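Local atomic coordinates of lectin (Trichosanthes anguina, PDB entry 4HR6), a protein that forms part of a carbohydrate-binding seed lectin, a three-chain nontoxic homologue of the type II ribosome-inactivating proteins. Residues E172-N175 with E179-E182; T76-I81 with L146-S151; E23-V28 with A117-F122. One frame throughout, in Å; residues are numbered along the deposited sequence.

Interaction 1 (E172-N175 with E179-E182); sequences ELYN and ELIE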
loop_
_atom_site.group_PDB
_atom_site.type_symbol
_atom_site.label_atom_id
_atom_site.label_comp_id
_atom_site.label_asym_id
_atom_site.label_seq_id
_atom_site.Cartn_x
_atom_site.Cartn_y
_atom_site.Cartn_z
ATOM N N GLU B 172 -9.967 -6.947 6.213
ATOM C CA GLU B 172 -10.380 -7.792 5.112
ATOM C C GLU B 172 -10.453 -6.994 3.824
ATOM O O GLU B 172 -11.346 -6.179 3.645
ATOM C CB GLU B 172 -11.754 -8.399 5.405
ATOM C CG GLU B 172 -11.854 -8.994 6.797
ATOM C CD GLU B 172 -13.024 -9.939 6.956
ATOM O OE1 GLU B 172 -14.174 -9.535 6.695
ATOM O OE2 GLU B 172 -12.787 -11.090 7.342
ATOM N N LEU B 173 -9.496 -7.219 2.931
ATOM C CA LEU B 173 -9.505 -6.572 1.623
ATOM C C LEU B 173 -9.704 -7.590 0.514
ATOM O O LEU B 173 -9.475 -8.780 0.700
ATOM C CB LEU B 173 -8.209 -5.817 1.401
ATOM C CG LEU B 173 -7.913 -4.655 2.347
ATOM C CD1 LEU B 173 -6.604 -4.006 1.928
ATOM C CD2 LEU B 173 -9.042 -3.634 2.347
ATOM N N TYR B 174 -10.151 -7.103 -0.635
ATOM C CA TYR B 174 -10.339 -7.914 -1.812
ATOM C C TYR B 174 -9.402 -7.483 -2.917
ATOM O O TYR B 174 -9.077 -6.312 -3.020
ATOM C CB TYR B 174 -11.782 -7.811 -2.292
ATOM C CG TYR B 174 -12.720 -8.514 -1.375
ATOM C CD1 TYR B 174 -13.297 -7.848 -0.306
ATOM C CD2 TYR B 174 -13.006 -9.863 -1.547
ATOM C CE1 TYR B 174 -14.162 -8.490 0.557
ATOM C CE2 TYR B 174 -13.868 -10.521 -0.685
ATOM C CZ TYR B 174 -14.441 -9.828 0.364
ATOM O OH TYR B 174 -15.296 -10.470 1.229
ATOM N N ASN B 175 -8.969 -8.442 -3.743
ATOM C CA ASN B 175 -8.200 -8.129 -4.947
ATOM C C ASN B 175 -9.138 -8.024 -6.122
ATOM O O ASN B 175 -10.341 -8.189 -5.957
ATOM C CB ASN B 175 -7.028 -9.109 -5.173
ATOM C CG ASN B 175 -7.457 -10.520 -5.577
ATOM O OD1 ASN B 175 -8.618 -10.816 -5.867
ATOM N ND2 ASN B 175 -6.485 -11.407 -5.588
ATOM N N GLU B 179 -10.868 -12.204 -4.623
ATOM C CA GLU B 179 -10.339 -13.107 -3.611
ATOM C C GLU B 179 -10.127 -12.287 -2.357
ATOM O O GLU B 179 -9.685 -11.142 -2.433
ATOM C CB GLU B 179 -9.013 -13.737 -4.068
ATOM C CG GLU B 179 -9.160 -14.685 -5.261
ATOM C CD GLU B 179 -7.872 -14.895 -6.058
ATOM O OE1 GLU B 179 -6.775 -15.020 -5.459
ATOM O OE2 GLU B 179 -7.971 -14.949 -7.304
ATOM N N LEU B 180 -10.457 -12.867 -1.211
ATOM C CA LEU B 180 -10.227 -12.236 0.080
ATOM C C LEU B 180 -8.753 -12.282 0.466
ATOM O O LEU B 180 -8.100 -13.300 0.303
ATOM C CB LEU B 180 -11.039 -12.943 1.150
ATOM C CG LEU B 180 -10.769 -12.509 2.587
ATOM C CD1 LEU B 180 -11.416 -11.167 2.873
ATOM C CD2 LEU B 180 -11.294 -13.566 3.540
ATOM N N ILE B 181 -8.239 -11.169 0.979
ATOM C CA ILE B 181 -6.890 -11.101 1.502
ATOM C C ILE B 181 -6.964 -10.482 2.888
ATOM O O ILE B 181 -7.179 -9.281 3.021
ATOM C CB ILE B 181 -5.970 -10.231 0.619
ATOM C CG1 ILE B 181 -5.963 -10.737 -0.808
ATOM C CG2 ILE B 181 -4.551 -10.210 1.164
ATOM C CD1 ILE B 181 -4.964 -10.017 -1.691
ATOM N N GLU B 182 -6.771 -11.305 3.915
ATOM C CA GLU B 182 -6.753 -10.837 5.294
ATOM C C GLU B 182 -5.370 -10.294 5.634
ATOM O O GLU B 182 -4.393 -11.022 5.624
ATOM C CB GLU B 182 -7.120 -11.977 6.237
ATOM C CG GLU B 182 -8.507 -12.553 5.998
ATOM C CD GLU B 182 -8.781 -13.829 6.786
ATOM O OE1 GLU B 182 -7.954 -14.210 7.647
ATOM O OE2 GLU B 182 -9.834 -14.459 6.536
#

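Interaction 2 (T76-I81 with L146-S151); sequences TTRQTI and LEDNWS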
loop_
_atom_site.group_PDB
_atom_site.type_symbol
_atom_site.label_atom_id
_atom_site.label_comp_id
_atom_site.label_asym_id
_atom_site.label_seq_id
_atom_site.Cartn_x
_atom_site.Cartn_y
_atom_site.Cartn_z
ATOM N N THR B 76 -29.298 3.300 -5.190
ATOM C CA THR B 76 -28.435 2.211 -5.633
ATOM C C THR B 76 -27.052 2.294 -4.970
ATOM O O THR B 76 -26.741 3.281 -4.312
ATOM C CB THR B 76 -28.337 2.202 -7.174
ATOM O OG1 THR B 76 -27.790 0.959 -7.600
ATOM C CG2 THR B 76 -27.485 3.347 -7.695
ATOM N N THR B 77 -26.231 1.259 -5.132
ATOM C CA THR B 77 -24.942 1.195 -4.454
ATOM C C THR B 77 -23.780 1.567 -5.364
ATOM O O THR B 77 -23.913 1.650 -6.583
ATOM C CB THR B 77 -24.682 -0.200 -3.870
ATOM O OG1 THR B 77 -24.451 -1.121 -4.938
ATOM C CG2 THR B 77 -25.883 -0.666 -3.017
ATOM N N ARG B 78 -22.629 1.788 -4.749
ATOM C CA ARG B 78 -21.410 2.137 -5.470
ATOM C C ARG B 78 -21.029 1.117 -6.564
ATOM O O ARG B 78 -20.431 1.491 -7.579
ATOM C CB ARG B 78 -20.251 2.277 -4.477
ATOM C CG ARG B 78 -20.311 3.529 -3.616
ATOM C CD ARG B 78 -19.371 3.448 -2.423
ATOM N NE ARG B 78 -19.912 2.554 -1.388
ATOM C CZ ARG B 78 -19.215 2.099 -0.359
ATOM N NH1 ARG B 78 -17.940 2.434 -0.217
ATOM N NH2 ARG B 78 -19.787 1.301 0.535
ATOM N N GLN B 79 -21.371 -0.152 -6.351
ATOM C CA GLN B 79 -21.067 -1.233 -7.299
ATOM C C GLN B 79 -21.984 -1.261 -8.519
ATOM O O GLN B 79 -21.927 -2.183 -9.321
ATOM C CB GLN B 79 -21.118 -2.567 -6.583
ATOM C CG GLN B 79 -19.991 -2.689 -5.580
ATOM C CD GLN B 79 -20.152 -3.867 -4.672
ATOM O OE1 GLN B 79 -20.530 -3.717 -3.517
ATOM N NE2 GLN B 79 -19.862 -5.059 -5.186
ATOM N N THR B 80 -22.808 -0.229 -8.649
ATOM C CA THR B 80 -23.734 -0.058 -9.737
ATOM C C THR B 80 -23.456 1.239 -10.507
ATOM O O THR B 80 -23.990 1.458 -11.581
ATOM C CB THR B 80 -25.153 -0.013 -9.135
ATOM O OG1 THR B 80 -25.552 -1.352 -8.815
ATOM C CG2 THR B 80 -26.158 0.604 -10.075
ATOM N N ILE B 81 -22.624 2.113 -9.965
ATOM C CA ILE B 81 -22.520 3.450 -10.500
ATOM C C ILE B 81 -21.219 3.618 -11.241
ATOM O O ILE B 81 -20.151 3.406 -10.677
ATOM C CB ILE B 81 -22.606 4.490 -9.372
ATOM C CG1 ILE B 81 -23.992 4.428 -8.724
ATOM C CG2 ILE B 81 -22.332 5.880 -9.903
ATOM C CD1 ILE B 81 -24.032 5.002 -7.331
ATOM N N LEU B 146 -11.485 -0.972 0.195
ATOM C CA LEU B 146 -10.558 0.074 0.586
ATOM C C LEU B 146 -11.322 1.273 1.157
ATOM O O LEU B 146 -10.971 1.786 2.212
ATOM C CB LEU B 146 -9.722 0.527 -0.602
ATOM C CG LEU B 146 -8.733 -0.476 -1.192
ATOM C CD1 LEU B 146 -8.120 0.105 -2.468
ATOM C CD2 LEU B 146 -7.652 -0.814 -0.190
ATOM N N GLU B 147 -12.374 1.705 0.465
ATOM C CA GLU B 147 -13.160 2.860 0.915
ATOM C C GLU B 147 -13.743 2.627 2.310
ATOM O O GLU B 147 -13.612 3.467 3.198
ATOM C CB GLU B 147 -14.282 3.166 -0.076
ATOM C CG GLU B 147 -13.785 3.715 -1.415
ATOM C CD GLU B 147 -14.891 3.845 -2.448
ATOM O OE1 GLU B 147 -16.054 3.558 -2.130
ATOM O OE2 GLU B 147 -14.611 4.221 -3.594
ATOM N N ASP B 148 -14.362 1.474 2.490
ATOM C CA ASP B 148 -15.021 1.138 3.733
ATOM C C ASP B 148 -14.055 0.909 4.912
ATOM O O ASP B 148 -14.460 1.043 6.066
ATOM C CB ASP B 148 -15.909 -0.094 3.540
ATOM C CG ASP B 148 -17.131 0.183 2.669
ATOM O OD1 ASP B 148 -17.469 1.354 2.401
ATOM O OD2 ASP B 148 -17.761 -0.796 2.251
ATOM N N ASN B 149 -12.798 0.565 4.640
ATOM C CA ASN B 149 -11.828 0.264 5.719
ATOM C C ASN B 149 -10.764 1.308 5.979
ATOM O O ASN B 149 -9.877 1.081 6.794
ATOM C CB ASN B 149 -11.139 -1.070 5.432
ATOM C CG ASN B 149 -12.039 -2.248 5.708
ATOM O OD1 ASN B 149 -12.364 -2.520 6.846
ATOM N ND2 ASN B 149 -12.466 -2.924 4.679
ATOM N N TRP B 150 -10.829 2.457 5.302
ATOM C CA TRP B 150 -9.769 3.469 5.425
ATOM C C TRP B 150 -9.511 3.928 6.854
ATOM O O TRP B 150 -8.361 4.113 7.265
ATOM C CB TRP B 150 -10.121 4.686 4.580
ATOM C CG TRP B 150 -9.166 5.783 4.688
ATOM C CD1 TRP B 150 -7.883 5.785 4.255
ATOM C CD2 TRP B 150 -9.409 7.090 5.231
ATOM N NE1 TRP B 150 -7.299 7.009 4.497
ATOM C CE2 TRP B 150 -8.210 7.823 5.106
ATOM C CE3 TRP B 150 -10.518 7.702 5.827
ATOM C CZ2 TRP B 150 -8.081 9.143 5.546
ATOM C CZ3 TRP B 150 -10.397 9.017 6.264
ATOM C CH2 TRP B 150 -9.187 9.728 6.108
ATOM N N SER B 151 -10.589 4.161 7.593
ATOM C CA SER B 151 -10.474 4.579 8.980
ATOM C C SER B 151 -9.768 3.534 9.821
ATOM O O SER B 151 -8.864 3.839 10.576
ATOM C CB SER B 151 -11.860 4.839 9.578
ATOM O OG SER B 151 -11.699 5.279 10.911
#

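Interaction 3 (E23-V28 with A117-F122); sequences EDMVAV and ASKFRF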
loop_
_atom_site.group_PDB
_atom_site.type_symbol
_atom_site.label_atom_id
_atom_site.label_comp_id
_atom_site.label_asym_id
_atom_site.label_seq_id
_atom_site.Cartn_x
_atom_site.Cartn_y
_atom_site.Cartn_z
ATOM N N GLU B 23 -10.195 17.249 9.139
ATOM C CA GLU B 23 -10.139 16.384 10.294
ATOM C C GLU B 23 -10.692 14.969 10.030
ATOM O O GLU B 23 -10.151 14.005 10.564
ATOM C CB GLU B 23 -10.862 17.050 11.463
ATOM C CG GLU B 23 -10.248 16.699 12.795
ATOM C CD GLU B 23 -10.857 17.485 13.928
ATOM O OE1 GLU B 23 -11.593 16.866 14.731
ATOM O OE2 GLU B 23 -10.600 18.708 13.998
ATOM N N ASP B 24 -11.750 14.854 9.223
ATOM C CA ASP B 24 -12.366 13.564 8.865
ATOM C C ASP B 24 -12.173 13.245 7.383
ATOM O O ASP B 24 -12.561 12.179 6.909
ATOM C CB ASP B 24 -13.877 13.590 9.144
ATOM C CG ASP B 24 -14.221 13.755 10.636
ATOM O OD1 ASP B 24 -13.412 13.404 11.522
ATOM O OD2 ASP B 24 -15.329 14.232 10.926
ATOM N N MET B 25 -11.588 14.176 6.648
ATOM C CA MET B 25 -11.528 14.097 5.201
ATOM C C MET B 25 -12.861 13.695 4.562
ATOM O O MET B 25 -12.943 12.731 3.798
ATOM C CB MET B 25 -10.381 13.188 4.731
ATOM C CG MET B 25 -9.810 13.675 3.391
ATOM S SD MET B 25 -8.536 12.606 2.728
ATOM C CE MET B 25 -8.524 13.170 1.027
ATOM N N VAL B 26 -13.903 14.449 4.893
ATOM C CA VAL B 26 -15.194 14.281 4.253
ATOM C C VAL B 26 -15.609 15.602 3.628
ATOM O O VAL B 26 -15.232 16.677 4.109
ATOM C CB VAL B 26 -16.305 13.839 5.230
ATOM C CG1 VAL B 26 -16.056 12.415 5.708
ATOM C CG2 VAL B 26 -16.420 14.808 6.415
ATOM N N ALA B 27 -16.405 15.500 2.573
ATOM C CA ALA B 27 -17.052 16.649 1.981
ATOM C C ALA B 27 -18.163 17.129 2.906
ATOM O O ALA B 27 -18.937 16.340 3.384
ATOM C CB ALA B 27 -17.620 16.275 0.627
ATOM N N VAL B 28 -18.222 18.420 3.170
ATOM C CA VAL B 28 -19.263 18.964 4.058
ATOM C C VAL B 28 -20.245 19.925 3.395
ATOM O O VAL B 28 -21.353 20.113 3.890
ATOM C CB VAL B 28 -18.654 19.667 5.296
ATOM C CG1 VAL B 28 -17.777 18.714 6.066
ATOM C CG2 VAL B 28 -17.866 20.897 4.917
ATOM N N ALA B 117 -9.788 8.613 -4.309
ATOM C CA ALA B 117 -8.571 8.498 -5.108
ATOM C C ALA B 117 -7.380 9.124 -4.407
ATOM O O ALA B 117 -6.261 8.638 -4.572
ATOM C CB ALA B 117 -8.758 9.140 -6.455
ATOM N N SER B 118 -7.602 10.214 -3.656
ATOM C CA SER B 118 -6.503 10.846 -2.934
ATOM C C SER B 118 -5.985 9.951 -1.808
ATOM O O SER B 118 -4.827 10.031 -1.432
ATOM C CB SER B 118 -6.928 12.198 -2.360
ATOM O OG SER B 118 -7.252 13.116 -3.406
ATOM N N LYS B 119 -6.858 9.119 -1.250
ATOM C CA LYS B 119 -6.498 8.283 -0.112
ATOM C C LYS B 119 -5.688 7.056 -0.540
ATOM O O LYS B 119 -4.845 6.570 0.230
ATOM C CB LYS B 119 -7.758 7.809 0.600
ATOM C CG LYS B 119 -8.583 8.893 1.273
ATOM C CD LYS B 119 -9.894 8.301 1.775
ATOM C CE LYS B 119 -10.731 9.307 2.526
ATOM N NZ LYS B 119 -12.052 8.722 2.868
ATOM N N PHE B 120 -5.987 6.538 -1.738
ATOM C CA PHE B 120 -5.467 5.256 -2.202
ATOM C C PHE B 120 -4.910 5.337 -3.637
ATOM O O PHE B 120 -5.632 5.705 -4.553
ATOM C CB PHE B 120 -6.560 4.197 -2.193
ATOM C CG PHE B 120 -7.101 3.880 -0.830
ATOM C CD1 PHE B 120 -6.419 3.026 0.020
ATOM C CD2 PHE B 120 -8.299 4.445 -0.394
ATOM C CE1 PHE B 120 -6.919 2.726 1.276
ATOM C CE2 PHE B 120 -8.803 4.156 0.861
ATOM C CZ PHE B 120 -8.112 3.289 1.698
ATOM N N ARG B 121 -3.645 4.951 -3.808
ATOM C CA ARG B 121 -3.004 4.829 -5.121
ATOM C C ARG B 121 -3.759 3.882 -6.054
ATOM O O ARG B 121 -3.934 4.182 -7.224
ATOM C CB ARG B 121 -1.546 4.388 -4.967
ATOM C CG ARG B 121 -0.641 5.447 -4.332
ATOM C CD ARG B 121 0.818 5.297 -4.805
ATOM N NE ARG B 121 1.654 6.393 -4.329
ATOM C CZ ARG B 121 2.265 6.444 -3.137
ATOM N NH1 ARG B 121 2.168 5.441 -2.262
ATOM N NH2 ARG B 121 2.995 7.512 -2.815
ATOM N N PHE B 122 -4.289 2.787 -5.526
ATOM C CA PHE B 122 -5.051 1.842 -6.340
ATOM C C PHE B 122 -6.283 2.482 -6.990
ATOM O O PHE B 122 -6.626 2.180 -8.150
ATOM C CB PHE B 122 -5.469 0.638 -5.499
ATOM C CG PHE B 122 -6.204 -0.401 -6.266
ATOM C CD1 PHE B 122 -5.523 -1.251 -7.120
ATOM C CD2 PHE B 122 -7.573 -0.523 -6.163
ATOM C CE1 PHE B 122 -6.201 -2.217 -7.851
ATOM C CE2 PHE B 122 -8.260 -1.479 -6.892
ATOM C CZ PHE B 122 -7.568 -2.338 -7.733
HETATM O O HOH W 1 -13.659 10.248 4.842
#

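Interaction 1 (E172-N175 with E179-E182)
Asn175 and Glu179 face each other where the two strands run into their connecting turn, joined through the side chain and backbone of Asn175 and the backbone of Glu179. The amide oxygen OD1 of Asn175 accepts the backbone N of Glu179 at 2.9 Å, with the donor standing above the amide plane. The side chain can bend back in this way because CG sits between its own N and carbonyl carbon (chi1 70°). A second bond runs the other way, from Asn175 N to Glu179 O at 3.1 Å, so the two residues grip each other in a closed ring. OD1 also takes a weak bond from Asn177 N within the turn. The Glu179 side chain crosses that of Asn175 with its carboxylate turned 73° from the amide. The pair is the turn-proximal end of the beta hairpin of strands 166-174 and 180-185. Leu173 and Ile181 are its hydrogen-bonded pair, and the bond from Ile181 N to Leu173 O is short at 2.7 Å. On the face of Leu173 and Ile181 the side chains are buried, Leu173 against Ser145 and Leu146 of helix 141-159 and Ile181 against Tyr134 of a neighbouring chain. The opposite face carries Glu172, Tyr174, Leu180 and Glu182. There Leu180 extends away from its own N (chi1 173°), which lays CD1 over one face of the Tyr174 ring, toward the rim, 4.2 Å from its CZ. The same methyl, Leu180 CD1, also meets Glu172 CB at 3.8 Å. Further along, Glu172 OE2 and Glu182 OE2 come within 4.6 Å.

Interaction 2 (T76-I81 with L146-S151)
NH1 of Arg78 is held by two acidic side chains at once, donating to Glu147 OE1 at 2.9 Å and to Asp148 OD1 at the same distance. Both oxygens lie near the guanidinium plane, at its edge, but they are used differently. Glu147 offers the lone pair of OE1 that points away from its other oxygen, and its carboxylate is turned only 19° from the guanidinium, almost coplanar with it. Asp148 meets the group end-on, its carboxylate twisted by 52°. Its OD1 receives two donors: NH1 comes from above the carboxylate plane, while Arg78 NH2 reaches Asp148 OD1 at 3.0 Å along the syn lone pair. Asp148 OD2 adds a weak bond to Arg78 NH2 at 3.4 Å. A bend at the third torsion of the arginine (chi3 -75°) turns the guanidinium toward the helix. Arg78 CD lies 3.3 Å from Glu147 OE1 as the two side chains run past each other in opposite directions. The pairing ties the loop between helices 67-74 and 85-96 to consecutive residues of helix 141-159. Further partners hold both residues: Arg78 NE forms a salt bridge to Glu71 while its cation packs on Phe67, and Glu147 OE2 accepts from Gln112 of helix 103-119. With Glu71, three carboxylates surround one guanidinium. Arg78 and Glu147 are buried, whereas Asp148 is exposed, so the network runs from the interior to the surface. Such a setting probably keeps the arginine firmly cationic, and its positive charge in turn probably lets the neighbouring acids Glu147 and Asp148 remain ionised side by side.

Interaction 3 (E23-V28 with A117-F122)
The thioether of Met25 lies along the aliphatic chain of Lys119, the two side chains passing in opposite directions. Met25 SD is 4.0 Å from Lys119 CE and equally far from Lys119 CG, so the sulfur sits against the middle of the extended chain. Beyond it, Met25 CE touches Ser118 CB at 3.9 Å, beside the hydroxyl that bonds to Val114 O one helical turn back. Met25 leaves a backbone of left-handed conformation at a first torsion off the staggered positions (chi1 -148°), from where its straight chain reaches the helix. Met25 and Val26 together face Asp21 as a G1 beta bulge. This apolar side is the close-packed part of the contact. The polar side is looser and relies on a water, which donates to Met25 O at 2.8 Å and accepts from Lys119 NZ at 3.0 Å. That ammonium also forms a salt bridge to Glu116 and a cation-pi contact with Trp150. Residues Glu116 to Phe120 probably correspond to the helix that carries the catalytic glutamate and arginine in active ribosome-inactivating proteins, with Lys119 at the arginine position. The residue after Met25, Val26, probably occupies the place of the tyrosine that stacks on the target adenine in those enzymes. The contact thus joins the turn leading into strand 26-32 to the C-terminal end of helix 103-119, while Trp150 of helix 141-159 and Leu24 of a neighbouring chain also pack against Met25.

The three contacts meet around helix 141-159. Interactions 2 and 3 have centres about 12 Å apart and touch where Trp150 and Leu146 pack on Lys119, Phe120 and Phe122. Interaction 1 lies about 14 Å from interaction 2, centre to centre, with Leu173 of the hairpin against Leu146 and Asn149, but about 21 Å from interaction 3, without touching it. Along the chain the segments of interactions 3 and 2 alternate, both within the ribosome-inactivating protein homology region, and the hairpin follows both. All three thus pack on helix 141-159, and interaction 3, with Met25, Lys119 and nearby Trp150, probably lies where toxic relatives have their active cleft.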